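Local coordinates for protein sulfide-quinone reductase (Aquifex aeolicus, PDB 3HYW) that catalyses the oxidation of hydrogen sulfide with a quinone as electron acceptor, using one FAD per subunit and accumulating polysulfide on active-site cysteines, at residues N119-C124 and A245-F250; G149-V154 and M251-G256; I185-Y190 and I306-P311; P270-V275 and V295-P300. One frame throughout, in Å; residues are numbered along the deposited sequence.

Interaction 1. Residues N119-C124 and A245-F250. With FAD (flavin-adenine dinucleotide), chain G; H2S (hydrosulfuric acid), chain J.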
# COMPACT_ATOMS: atom_id res chain seq x y z
N ASN A 119 -33.08 -14.98 -1.02
CA ASN A 119 -32.29 -15.25 0.18
C ASN A 119 -31.44 -14.09 0.69
O ASN A 119 -31.03 -14.07 1.85
CB ASN A 119 -31.40 -16.48 -0.03
CG ASN A 119 -32.19 -17.71 -0.41
OD1 ASN A 119 -33.29 -17.94 0.09
ND2 ASN A 119 -31.63 -18.52 -1.30
N SER A 120 -31.15 -13.13 -0.19
CA SER A 120 -30.35 -11.97 0.20
C SER A 120 -31.24 -10.76 0.50
O SER A 120 -32.47 -10.88 0.57
CB SER A 120 -29.34 -11.64 -0.90
OG SER A 120 -28.30 -10.81 -0.40
N THR A 121 -30.61 -9.61 0.71
CA THR A 121 -31.32 -8.34 0.85
C THR A 121 -30.72 -7.33 -0.11
O THR A 121 -29.61 -7.52 -0.61
CB THR A 121 -31.28 -7.78 2.30
OG1 THR A 121 -29.92 -7.52 2.69
CG2 THR A 121 -31.93 -8.73 3.29
N SER A 122 -31.45 -6.25 -0.35
CA SER A 122 -30.99 -5.18 -1.21
C SER A 122 -31.53 -3.85 -0.69
O SER A 122 -32.52 -3.82 0.05
CB SER A 122 -31.46 -5.42 -2.64
OG SER A 122 -32.86 -5.27 -2.72
N ILE A 123 -30.87 -2.76 -1.06
CA ILE A 123 -31.18 -1.44 -0.51
C ILE A 123 -31.43 -0.41 -1.62
O ILE A 123 -31.40 0.80 -1.37
CB ILE A 123 -30.07 -0.96 0.46
CG1 ILE A 123 -28.74 -0.75 -0.28
CG2 ILE A 123 -29.89 -1.96 1.61
CD1 ILE A 123 -27.57 -0.32 0.62
N CYS A 124 -31.70 -0.90 -2.83
CA CYS A 124 -31.77 -0.05 -4.03
C CYS A 124 -33.10 0.68 -4.20
O CYS A 124 -33.18 1.67 -4.92
CB CYS A 124 -31.47 -0.86 -5.28
SG CYS A 124 -29.79 -1.39 -5.42
N ALA A 245 -22.62 -17.54 5.72
CA ALA A 245 -23.37 -16.30 5.86
C ALA A 245 -24.73 -16.50 6.50
O ALA A 245 -25.53 -17.33 6.06
CB ALA A 245 -23.53 -15.63 4.51
N LYS A 246 -25.00 -15.72 7.55
CA LYS A 246 -26.32 -15.70 8.18
C LYS A 246 -27.13 -14.52 7.66
O LYS A 246 -28.36 -14.59 7.54
CB LYS A 246 -26.19 -15.66 9.71
CG LYS A 246 -27.52 -15.65 10.44
CD LYS A 246 -27.38 -15.97 11.91
CE LYS A 246 -28.75 -16.08 12.57
NZ LYS A 246 -29.53 -14.80 12.45
N PHE A 247 -26.44 -13.43 7.34
CA PHE A 247 -27.07 -12.26 6.73
C PHE A 247 -26.24 -11.79 5.55
O PHE A 247 -25.01 -11.70 5.65
CB PHE A 247 -27.23 -11.13 7.75
CG PHE A 247 -27.67 -9.82 7.15
CD1 PHE A 247 -26.73 -8.94 6.61
CD2 PHE A 247 -29.02 -9.48 7.10
CE1 PHE A 247 -27.13 -7.73 6.02
CE2 PHE A 247 -29.43 -8.27 6.52
CZ PHE A 247 -28.48 -7.40 5.98
N THR A 248 -26.90 -11.51 4.43
CA THR A 248 -26.24 -10.92 3.27
C THR A 248 -26.97 -9.68 2.74
O THR A 248 -28.18 -9.52 2.93
CB THR A 248 -26.07 -11.93 2.10
OG1 THR A 248 -27.35 -12.30 1.59
CG2 THR A 248 -25.32 -13.18 2.54
N MET A 249 -26.21 -8.81 2.08
CA MET A 249 -26.76 -7.69 1.35
C MET A 249 -25.93 -7.56 0.08
O MET A 249 -24.75 -7.20 0.14
CB MET A 249 -26.70 -6.41 2.18
CG MET A 249 -27.63 -5.27 1.71
SD MET A 249 -27.31 -4.63 0.05
CE MET A 249 -25.76 -3.76 0.27
N PHE A 250 -26.55 -7.85 -1.06
CA PHE A 250 -25.88 -7.71 -2.33
C PHE A 250 -26.55 -6.70 -3.25
O PHE A 250 -27.77 -6.55 -3.25
CB PHE A 250 -25.69 -9.07 -3.02
CG PHE A 250 -24.49 -9.81 -2.53
CD1 PHE A 250 -23.28 -9.70 -3.19
CD2 PHE A 250 -24.56 -10.58 -1.37
CE1 PHE A 250 -22.15 -10.35 -2.71
CE2 PHE A 250 -23.44 -11.24 -0.89
CZ PHE A 250 -22.23 -11.12 -1.57
PA FAD G . -34.51 7.04 -9.74
O1A FAD G . -34.16 8.23 -8.89
O2A FAD G . -34.49 5.67 -9.13
O5B FAD G . -35.97 7.34 -10.34
C5B FAD G . -36.61 6.54 -11.32
C4B FAD G . -38.09 6.87 -11.25
O4B FAD G . -38.77 6.30 -12.37
C3B FAD G . -38.74 6.27 -10.01
O3B FAD G . -39.66 7.23 -9.47
C2B FAD G . -39.47 5.06 -10.54
O2B FAD G . -40.60 4.72 -9.73
C1B FAD G . -39.89 5.53 -11.92
N9A FAD G . -40.18 4.46 -12.91
C8A FAD G . -39.50 3.30 -13.08
N7A FAD G . -40.08 2.61 -14.10
C5A FAD G . -41.12 3.34 -14.55
C6A FAD G . -42.06 3.16 -15.56
N6A FAD G . -42.05 2.04 -16.32
N1A FAD G . -43.00 4.12 -15.78
C2A FAD G . -43.04 5.24 -15.03
N3A FAD G . -42.14 5.44 -14.06
C4A FAD G . -41.17 4.51 -13.80
N1 FAD G . -25.70 8.78 -6.06
C2 FAD G . -24.96 9.74 -5.45
O2 FAD G . -24.51 10.69 -6.13
N3 FAD G . -24.72 9.71 -4.12
C4 FAD G . -25.21 8.71 -3.37
O4 FAD G . -24.96 8.65 -2.03
C4X FAD G . -25.96 7.71 -3.97
N5 FAD G . -26.44 6.70 -3.21
C5X FAD G . -27.19 5.72 -3.77
C6 FAD G . -27.69 4.69 -2.96
C7 FAD G . -28.45 3.66 -3.51
C7M FAD G . -28.96 2.57 -2.60
C8 FAD G . -28.70 3.67 -4.88
C8M FAD G . -29.52 2.58 -5.55
C9 FAD G . -28.20 4.69 -5.69
C9A FAD G . -27.44 5.74 -5.14
N10 FAD G . -26.96 6.76 -5.91
C10 FAD G . -26.21 7.74 -5.34
C1' FAD G . -27.17 6.74 -7.38
C2' FAD G . -28.19 7.65 -8.02
O2' FAD G . -28.02 9.00 -7.57
C3' FAD G . -29.59 7.10 -7.76
O3' FAD G . -29.68 5.76 -8.28
C4' FAD G . -30.66 7.98 -8.40
O4' FAD G . -31.92 7.66 -7.78
C5' FAD G . -30.74 7.75 -9.90
O5' FAD G . -31.68 8.65 -10.48
P FAD G . -32.69 8.20 -11.66
O1P FAD G . -33.57 9.38 -11.97
O2P FAD G . -31.91 7.54 -12.78
O3P FAD G . -33.56 7.00 -11.03
S H2S J . -28.98 1.12 -5.96
O HOH W 1 -28.61 -13.98 3.10
O HOH W 2 -28.82 -3.46 -3.00
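Ser120 and Thr121 pass Thr248 and Met249 at a slant, the end-to-end directions of the touching parts lying 60° apart; the nearest CA pairs of the loop after helix 116-119 and strand 247-255 are Ser120 with Thr248 and Thr121 with Met249. The amide of Phe250 donates to Thr121 O, N to O 3.1 Å. Thr248 O is gripped twice by Thr121: weakly by the backbone N, and more closely by OG1 at 2.7 Å, in the carbonyl plane on a lone pair. With chi1 at 61°, that hydroxyl sits between its own N and carbonyl carbon, facing the strand, and touches Met249 CG at 3.4 Å. With a valine in place of Thr121, Thr248 O would probably keep, of these two bonds, just the weak one from the amide.

Ser120 OG and Thr248 OG1 hydrogen-bond at 2.7 Å, and the serine oxygen also lies in plane at the edge of the Phe250 ring. A small serine suits this close approach. Further along, Ile123 crosses Met249 at about a right angle, CD1 to CE 3.9 Å, while Ile123 O lies 3.3 Å from FAD C7M.

Helix 126-141 packs on Thr121, Ser122 and Phe247, strand 146-150 pairs with strand 247-255, strand 222-226 covers Ser120 and Phe250, and Phe163 of helix 158-173 meets Ile123 and Met249.

Interaction 2. Residues G149-V154 and M251-G256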
# COMPACT_ATOMS: atom_id res chain seq x y z
N GLY A 149 -21.83 -7.26 -0.70
CA GLY A 149 -21.05 -6.94 -1.87
C GLY A 149 -21.83 -6.74 -3.15
O GLY A 149 -22.97 -6.28 -3.14
N ALA A 150 -21.17 -7.09 -4.25
CA ALA A 150 -21.69 -6.86 -5.58
C ALA A 150 -21.50 -8.09 -6.45
O ALA A 150 -20.44 -8.72 -6.44
CB ALA A 150 -21.01 -5.66 -6.21
N ILE A 151 -22.56 -8.44 -7.18
CA ILE A 151 -22.53 -9.55 -8.13
C ILE A 151 -21.85 -9.05 -9.42
O ILE A 151 -21.55 -7.85 -9.54
CB ILE A 151 -23.97 -10.12 -8.40
CG1 ILE A 151 -24.86 -9.09 -9.11
CG2 ILE A 151 -24.61 -10.57 -7.08
CD1 ILE A 151 -26.18 -9.65 -9.64
N PRO A 152 -21.58 -9.95 -10.39
CA PRO A 152 -21.05 -9.47 -11.67
C PRO A 152 -22.02 -8.54 -12.39
O PRO A 152 -23.24 -8.66 -12.23
CB PRO A 152 -20.87 -10.77 -12.48
CG PRO A 152 -20.75 -11.84 -11.44
CD PRO A 152 -21.69 -11.42 -10.35
N GLY A 153 -21.47 -7.60 -13.17
CA GLY A 153 -22.27 -6.63 -13.93
C GLY A 153 -22.79 -5.45 -13.12
O GLY A 153 -23.50 -4.59 -13.65
N VAL A 154 -22.44 -5.40 -11.84
CA VAL A 154 -22.86 -4.29 -10.99
C VAL A 154 -22.20 -3.00 -11.49
O VAL A 154 -21.10 -3.03 -12.04
CB VAL A 154 -22.60 -4.56 -9.49
CG1 VAL A 154 -22.59 -3.26 -8.65
CG2 VAL A 154 -23.68 -5.50 -8.94
N MET A 251 -25.72 -5.98 -3.99
CA MET A 251 -26.19 -5.11 -5.06
C MET A 251 -26.62 -5.97 -6.24
O MET A 251 -25.92 -6.94 -6.58
CB MET A 251 -25.10 -4.14 -5.50
CG MET A 251 -24.52 -3.27 -4.40
SD MET A 251 -25.75 -2.25 -3.55
CE MET A 251 -26.36 -1.23 -4.90
N PRO A 252 -27.77 -5.64 -6.84
CA PRO A 252 -28.14 -6.22 -8.12
C PRO A 252 -27.48 -5.46 -9.27
O PRO A 252 -27.00 -4.34 -9.07
CB PRO A 252 -29.66 -6.05 -8.16
CG PRO A 252 -29.93 -4.84 -7.33
CD PRO A 252 -28.81 -4.71 -6.33
N SER A 253 -27.43 -6.07 -10.44
CA SER A 253 -27.01 -5.37 -11.65
C SER A 253 -28.23 -4.63 -12.23
O SER A 253 -29.37 -4.88 -11.81
CB SER A 253 -26.42 -6.34 -12.67
OG SER A 253 -27.40 -7.26 -13.11
N PHE A 254 -27.99 -3.72 -13.17
CA PHE A 254 -29.09 -2.92 -13.72
C PHE A 254 -29.34 -3.26 -15.18
O PHE A 254 -28.41 -3.55 -15.92
CB PHE A 254 -28.80 -1.42 -13.62
CG PHE A 254 -28.55 -0.91 -12.23
CD1 PHE A 254 -29.09 -1.55 -11.10
CD2 PHE A 254 -27.83 0.26 -12.05
CE1 PHE A 254 -28.87 -1.04 -9.82
CE2 PHE A 254 -27.60 0.79 -10.76
CZ PHE A 254 -28.12 0.14 -9.65
N GLN A 255 -30.61 -3.24 -15.57
CA GLN A 255 -30.97 -3.24 -16.98
C GLN A 255 -31.96 -2.10 -17.21
O GLN A 255 -32.37 -1.43 -16.26
CB GLN A 255 -31.55 -4.59 -17.43
CG GLN A 255 -32.93 -4.96 -16.84
CD GLN A 255 -33.52 -6.25 -17.42
OE1 GLN A 255 -33.23 -6.62 -18.56
NE2 GLN A 255 -34.35 -6.93 -16.64
N GLY A 256 -32.33 -1.88 -18.46
CA GLY A 256 -33.39 -0.94 -18.78
C GLY A 256 -34.75 -1.60 -18.68
O GLY A 256 -34.86 -2.82 -18.59
O HOH W 3 -25.45 -2.71 -13.68
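Val154 and Met251 cross at about a right angle, CG2 of the valine 4.0 Å from CB of the methionine. Ala150 lies beside them, forming a parallel beta bridge with Met251, so that both side chains leave on the same face of the sheet. Small Ala150 fits next to the long methionine, whose chain is bent at chi2 and chi3 and leads away from residues 149-154, its side chain coming to about 4 Å from the bound H2S at the nearest atoms. The bridge is fixed by Met251 N donating to Gly149 O at 2.9 Å, nearly straight at 168°.

Ile151 comes at the strand differently. Its CG1, placed between the backbone N and carbonyl carbon (chi1 66°), rests 3.5 Å from Met251 O, and CD1 reaches on to Ser253 N at 3.9 Å. An alanine at Ile151 would lack both carbons and is likely to open a gap beside this backbone.

Residues 151-154 form a type II beta turn. Gly153 suits its third position, where phi is positive, and a CB there would come close to that of Ser253. Val154 CG2 touches Pro252 O at 3.5 Å. Water 3 links Gly153 O to Phe254 N.

Chemically, the polar links are one direct backbone bond and one water bridge, while aliphatic branches lie against peptide oxygens. Met251 and Phe254 both line the sulfide pocket, so the contact holds the strand that carries them next to strand 146-150.

Interaction 3. Residues I185-Y190 and I306-P311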
# COMPACT_ATOMS: atom_id res chain seq x y z
N ILE A 185 -17.53 -8.99 -0.61
CA ILE A 185 -17.22 -9.74 -1.84
C ILE A 185 -17.68 -8.94 -3.06
O ILE A 185 -18.86 -8.61 -3.19
CB ILE A 185 -17.85 -11.15 -1.87
CG1 ILE A 185 -17.47 -11.95 -0.62
CG2 ILE A 185 -17.43 -11.90 -3.15
CD1 ILE A 185 -17.96 -13.39 -0.62
N THR A 186 -16.75 -8.63 -3.95
CA THR A 186 -17.07 -7.76 -5.08
C THR A 186 -16.56 -8.26 -6.44
O THR A 186 -15.54 -8.95 -6.54
CB THR A 186 -16.60 -6.31 -4.81
OG1 THR A 186 -16.96 -5.47 -5.92
CG2 THR A 186 -15.09 -6.25 -4.57
N SER A 187 -17.31 -7.89 -7.48
CA SER A 187 -16.91 -8.09 -8.87
C SER A 187 -15.79 -7.12 -9.30
O SER A 187 -15.09 -7.38 -10.28
CB SER A 187 -18.13 -7.92 -9.78
OG SER A 187 -18.95 -6.83 -9.36
N GLU A 188 -15.64 -6.01 -8.57
CA GLU A 188 -14.53 -5.09 -8.80
C GLU A 188 -13.21 -5.84 -8.77
O GLU A 188 -13.05 -6.77 -7.97
CB GLU A 188 -14.46 -4.03 -7.71
CG GLU A 188 -15.57 -3.00 -7.71
CD GLU A 188 -15.65 -2.33 -6.36
OE1 GLU A 188 -16.11 -2.99 -5.40
OE2 GLU A 188 -15.22 -1.17 -6.24
N PRO A 189 -12.26 -5.45 -9.65
CA PRO A 189 -10.95 -6.10 -9.67
C PRO A 189 -10.17 -5.82 -8.39
O PRO A 189 -9.28 -6.59 -8.03
CB PRO A 189 -10.25 -5.44 -10.87
CG PRO A 189 -10.95 -4.12 -11.04
CD PRO A 189 -12.37 -4.39 -10.66
N TYR A 190 -10.51 -4.73 -7.71
CA TYR A 190 -9.91 -4.39 -6.41
C TYR A 190 -10.87 -3.49 -5.66
O TYR A 190 -11.79 -2.92 -6.25
CB TYR A 190 -8.55 -3.71 -6.59
CG TYR A 190 -8.56 -2.54 -7.55
CD1 TYR A 190 -8.99 -1.29 -7.14
CD2 TYR A 190 -8.14 -2.70 -8.87
CE1 TYR A 190 -9.01 -0.21 -8.02
CE2 TYR A 190 -8.16 -1.62 -9.76
CZ TYR A 190 -8.60 -0.39 -9.33
OH TYR A 190 -8.62 0.69 -10.18
N ILE A 306 -13.92 -9.51 -14.09
CA ILE A 306 -15.32 -9.79 -13.80
C ILE A 306 -16.09 -8.55 -14.27
O ILE A 306 -15.78 -7.44 -13.83
CB ILE A 306 -15.57 -10.07 -12.29
CG1 ILE A 306 -14.61 -11.15 -11.74
CG2 ILE A 306 -17.04 -10.41 -12.03
CD1 ILE A 306 -14.77 -12.55 -12.36
N PRO A 307 -17.07 -8.72 -15.17
CA PRO A 307 -17.72 -7.54 -15.76
C PRO A 307 -18.31 -6.59 -14.73
O PRO A 307 -18.97 -7.02 -13.78
CB PRO A 307 -18.81 -8.15 -16.65
CG PRO A 307 -18.31 -9.52 -16.98
CD PRO A 307 -17.64 -9.97 -15.71
N THR A 308 -18.04 -5.30 -14.91
CA THR A 308 -18.63 -4.23 -14.10
C THR A 308 -19.06 -3.08 -15.02
O THR A 308 -18.61 -2.99 -16.15
CB THR A 308 -17.66 -3.69 -13.03
OG1 THR A 308 -16.51 -3.12 -13.66
CG2 THR A 308 -17.23 -4.78 -12.06
N GLY A 309 -19.94 -2.22 -14.52
CA GLY A 309 -20.42 -1.09 -15.31
C GLY A 309 -20.17 0.24 -14.62
O GLY A 309 -19.70 0.28 -13.48
N VAL A 310 -20.52 1.32 -15.31
CA VAL A 310 -20.26 2.67 -14.83
C VAL A 310 -21.43 3.18 -13.99
O VAL A 310 -22.59 3.03 -14.37
CB VAL A 310 -19.90 3.63 -16.02
CG1 VAL A 310 -21.10 3.92 -16.90
CG2 VAL A 310 -19.26 4.94 -15.51
N PRO A 311 -21.13 3.74 -12.80
CA PRO A 311 -22.17 4.41 -12.01
C PRO A 311 -22.65 5.69 -12.66
O PRO A 311 -21.87 6.40 -13.31
CB PRO A 311 -21.46 4.75 -10.70
CG PRO A 311 -20.02 4.83 -11.07
CD PRO A 311 -19.84 3.75 -12.10
O HOH W 4 -13.08 -7.68 -11.99
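Ser187, just past the end of strand 182-185, meets Ile306 and Thr308 of the long loop that leads to helix 314-332, so this contact joins two loops, one of them leaving the mixed sheet. No direct hydrogen bond spans it. Instead, the two loops pack: Ser187 CB lies 3.5 Å from Ile306 CG2, and the carbonyl Ser187 O rests 3.4 Å from Ile306 CB. The isoleucine has chi1 at -52°, which sets CG2 anti to its backbone N and against the serine, while the rest of the chain leads away. Thr308 approaches from farther along its loop with its methyl group, CG2 to Ser187 OG 3.8 Å, and its hydroxyl goes to Thr304. The small serine lets both neighbours come close; its hydroxyl is used elsewhere, bonding to Ile151 O.

Water 4 supplies the polar link, bridging Ser187 O at 2.7 Å and Ile306 N at 2.9 Å. It accepts from Ile306 N; its bond to Ser187 O may be shared, since other acceptors are also in its reach.

The bend of residues 186-188 is set by an ST turn. Thr186 OG1 accepts from Glu188 N at 3.0 Å and donates to Glu188 OE1 at 2.7 Å, on the anti lone pair of that oxygen. Tyr161 and the amide of Phe194 also bond the carboxylate, so several donors share this buried charge and are likely to stabilise it.

Around the contact, strand 146-150 lies alongside through Ala150, Ala222 of strand 222-226 touches Ile306, and Phe157 packs on Ser187, Glu188 and Thr308.

Interaction 4. Residues P270-V275 and V295-P300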
# COMPACT_ATOMS: atom_id res chain seq x y z
N PRO A 270 -29.56 -3.12 -27.34
CA PRO A 270 -29.84 -4.56 -27.38
C PRO A 270 -29.36 -5.32 -26.15
O PRO A 270 -30.10 -6.16 -25.60
CB PRO A 270 -29.07 -5.04 -28.62
CG PRO A 270 -28.95 -3.85 -29.48
CD PRO A 270 -28.83 -2.67 -28.54
N ALA A 271 -28.14 -5.01 -25.70
CA ALA A 271 -27.48 -5.72 -24.61
C ALA A 271 -28.12 -5.55 -23.24
O ALA A 271 -28.07 -6.47 -22.42
CB ALA A 271 -25.99 -5.34 -24.55
N ASN A 272 -28.72 -4.39 -22.98
CA ASN A 272 -29.19 -4.06 -21.62
C ASN A 272 -30.55 -3.35 -21.52
O ASN A 272 -31.03 -3.11 -20.42
CB ASN A 272 -28.12 -3.25 -20.88
CG ASN A 272 -27.60 -2.07 -21.68
OD1 ASN A 272 -28.38 -1.33 -22.28
ND2 ASN A 272 -26.29 -1.90 -21.70
N LYS A 273 -31.14 -3.00 -22.66
CA LYS A 273 -32.43 -2.29 -22.72
C LYS A 273 -32.37 -0.86 -22.18
O LYS A 273 -33.40 -0.24 -21.90
CB LYS A 273 -33.56 -3.10 -22.04
CG LYS A 273 -33.97 -4.37 -22.79
CD LYS A 273 -34.92 -5.23 -21.96
CE LYS A 273 -35.40 -6.45 -22.74
NZ LYS A 273 -36.17 -7.39 -21.89
N MET A 274 -31.16 -0.33 -22.04
CA MET A 274 -31.00 1.05 -21.62
C MET A 274 -31.10 1.98 -22.82
O MET A 274 -31.00 1.53 -23.97
CB MET A 274 -29.68 1.24 -20.87
CG MET A 274 -29.72 0.64 -19.48
SD MET A 274 -28.26 0.99 -18.50
CE MET A 274 -27.09 -0.16 -19.12
N VAL A 275 -31.32 3.27 -22.55
CA VAL A 275 -31.55 4.25 -23.61
C VAL A 275 -30.28 4.59 -24.40
O VAL A 275 -29.29 5.05 -23.83
CB VAL A 275 -32.19 5.56 -23.07
CG1 VAL A 275 -32.53 6.50 -24.23
CG2 VAL A 275 -33.44 5.24 -22.23
N VAL A 295 -30.87 4.99 -16.40
CA VAL A 295 -31.45 4.29 -17.54
C VAL A 295 -30.67 4.53 -18.84
O VAL A 295 -30.91 3.84 -19.84
CB VAL A 295 -32.95 4.66 -17.73
CG1 VAL A 295 -33.12 6.03 -18.39
CG2 VAL A 295 -33.66 3.57 -18.53
N THR A 296 -29.75 5.49 -18.84
CA THR A 296 -28.96 5.80 -20.05
C THR A 296 -27.84 4.77 -20.30
O THR A 296 -27.15 4.36 -19.37
CB THR A 296 -28.36 7.23 -20.02
OG1 THR A 296 -27.51 7.41 -18.88
CG2 THR A 296 -29.48 8.27 -20.01
N ALA A 297 -27.68 4.37 -21.55
CA ALA A 297 -26.63 3.43 -21.91
C ALA A 297 -25.29 4.15 -22.05
O ALA A 297 -25.04 4.86 -23.03
CB ALA A 297 -26.98 2.69 -23.19
N ILE A 298 -24.42 3.97 -21.06
CA ILE A 298 -23.09 4.55 -21.10
C ILE A 298 -22.11 3.38 -21.06
O ILE A 298 -22.21 2.54 -20.17
CB ILE A 298 -22.83 5.52 -19.90
CG1 ILE A 298 -23.83 6.67 -19.89
CG2 ILE A 298 -21.40 6.10 -19.96
CD1 ILE A 298 -23.69 7.59 -18.68
N PRO A 299 -21.17 3.32 -22.02
CA PRO A 299 -20.21 2.21 -22.06
C PRO A 299 -19.35 2.19 -20.79
O PRO A 299 -19.16 3.23 -20.17
CB PRO A 299 -19.36 2.53 -23.30
CG PRO A 299 -20.20 3.48 -24.12
CD PRO A 299 -20.93 4.29 -23.11
N PRO A 300 -18.85 1.00 -20.40
CA PRO A 300 -18.03 0.94 -19.19
C PRO A 300 -16.69 1.67 -19.33
O PRO A 300 -16.14 1.76 -20.43
CB PRO A 300 -17.81 -0.56 -18.97
CG PRO A 300 -18.01 -1.18 -20.30
CD PRO A 300 -19.04 -0.34 -21.00
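Val275 and Thr296 form a single backbone bridge between two loops, one following helix 258-261 and the other following strand 289-291, close to the FAD site. Both bonds belong to Val275: its N donates to Val295 O at 2.8 Å, and its O receives Ala297 N at 2.9 Å.

Side chains pack around this link. Val275 CG2 meets Val295 CG1 at 3.9 Å, the two valines crossing obliquely, and Val295 also packs on Thr105, a residue that binds FAD. Met274 CB lies 3.1 Å from Val295 O, and the sulfur of Met274 is set 3.7 Å from Thr296 O. Ala297, with only a methyl group, fits against Met274, CB to CB 3.8 Å.

An Asx turn shapes the approach: Asn272 OD1 accepts from Met274 N at 3.0 Å. Lys273, within the turn, forms a salt bridge with Glu258.

The chemistry is therefore mainly backbone pairing, with aliphatic side chains packed beside it. Two nearly straight N-H bonds, made by backbone atoms alone, hold the loops together; Val275 and Val295 pack against each other beside the bridge, while the carbonyl of Thr296 is bonded by Lys312.

Interactions 1 and 2 share strand 247-255, their centres about 13 Å apart, and between them hold Cys124, Met251 and Phe254, which line the sulfide pocket beside the flavin. Interactions 2 and 3 lie closest, with centres about 9 Å apart, and are joined by a probable hydrogen bond from Gly153 N to Pro307 O as well as through Ser187 and Ile151. Interaction 4 meets interaction 2 just after that strand, by a probable hydrogen bond from Gly256 N to Asn272 O, 2.7 Å, and reaches the FAD side by the side chain of Val295, about 6 Å from FAD. Interaction 3 stands apart from the sulfide, although the side chain of Glu188 is about 8 Å from the bound octathiocane.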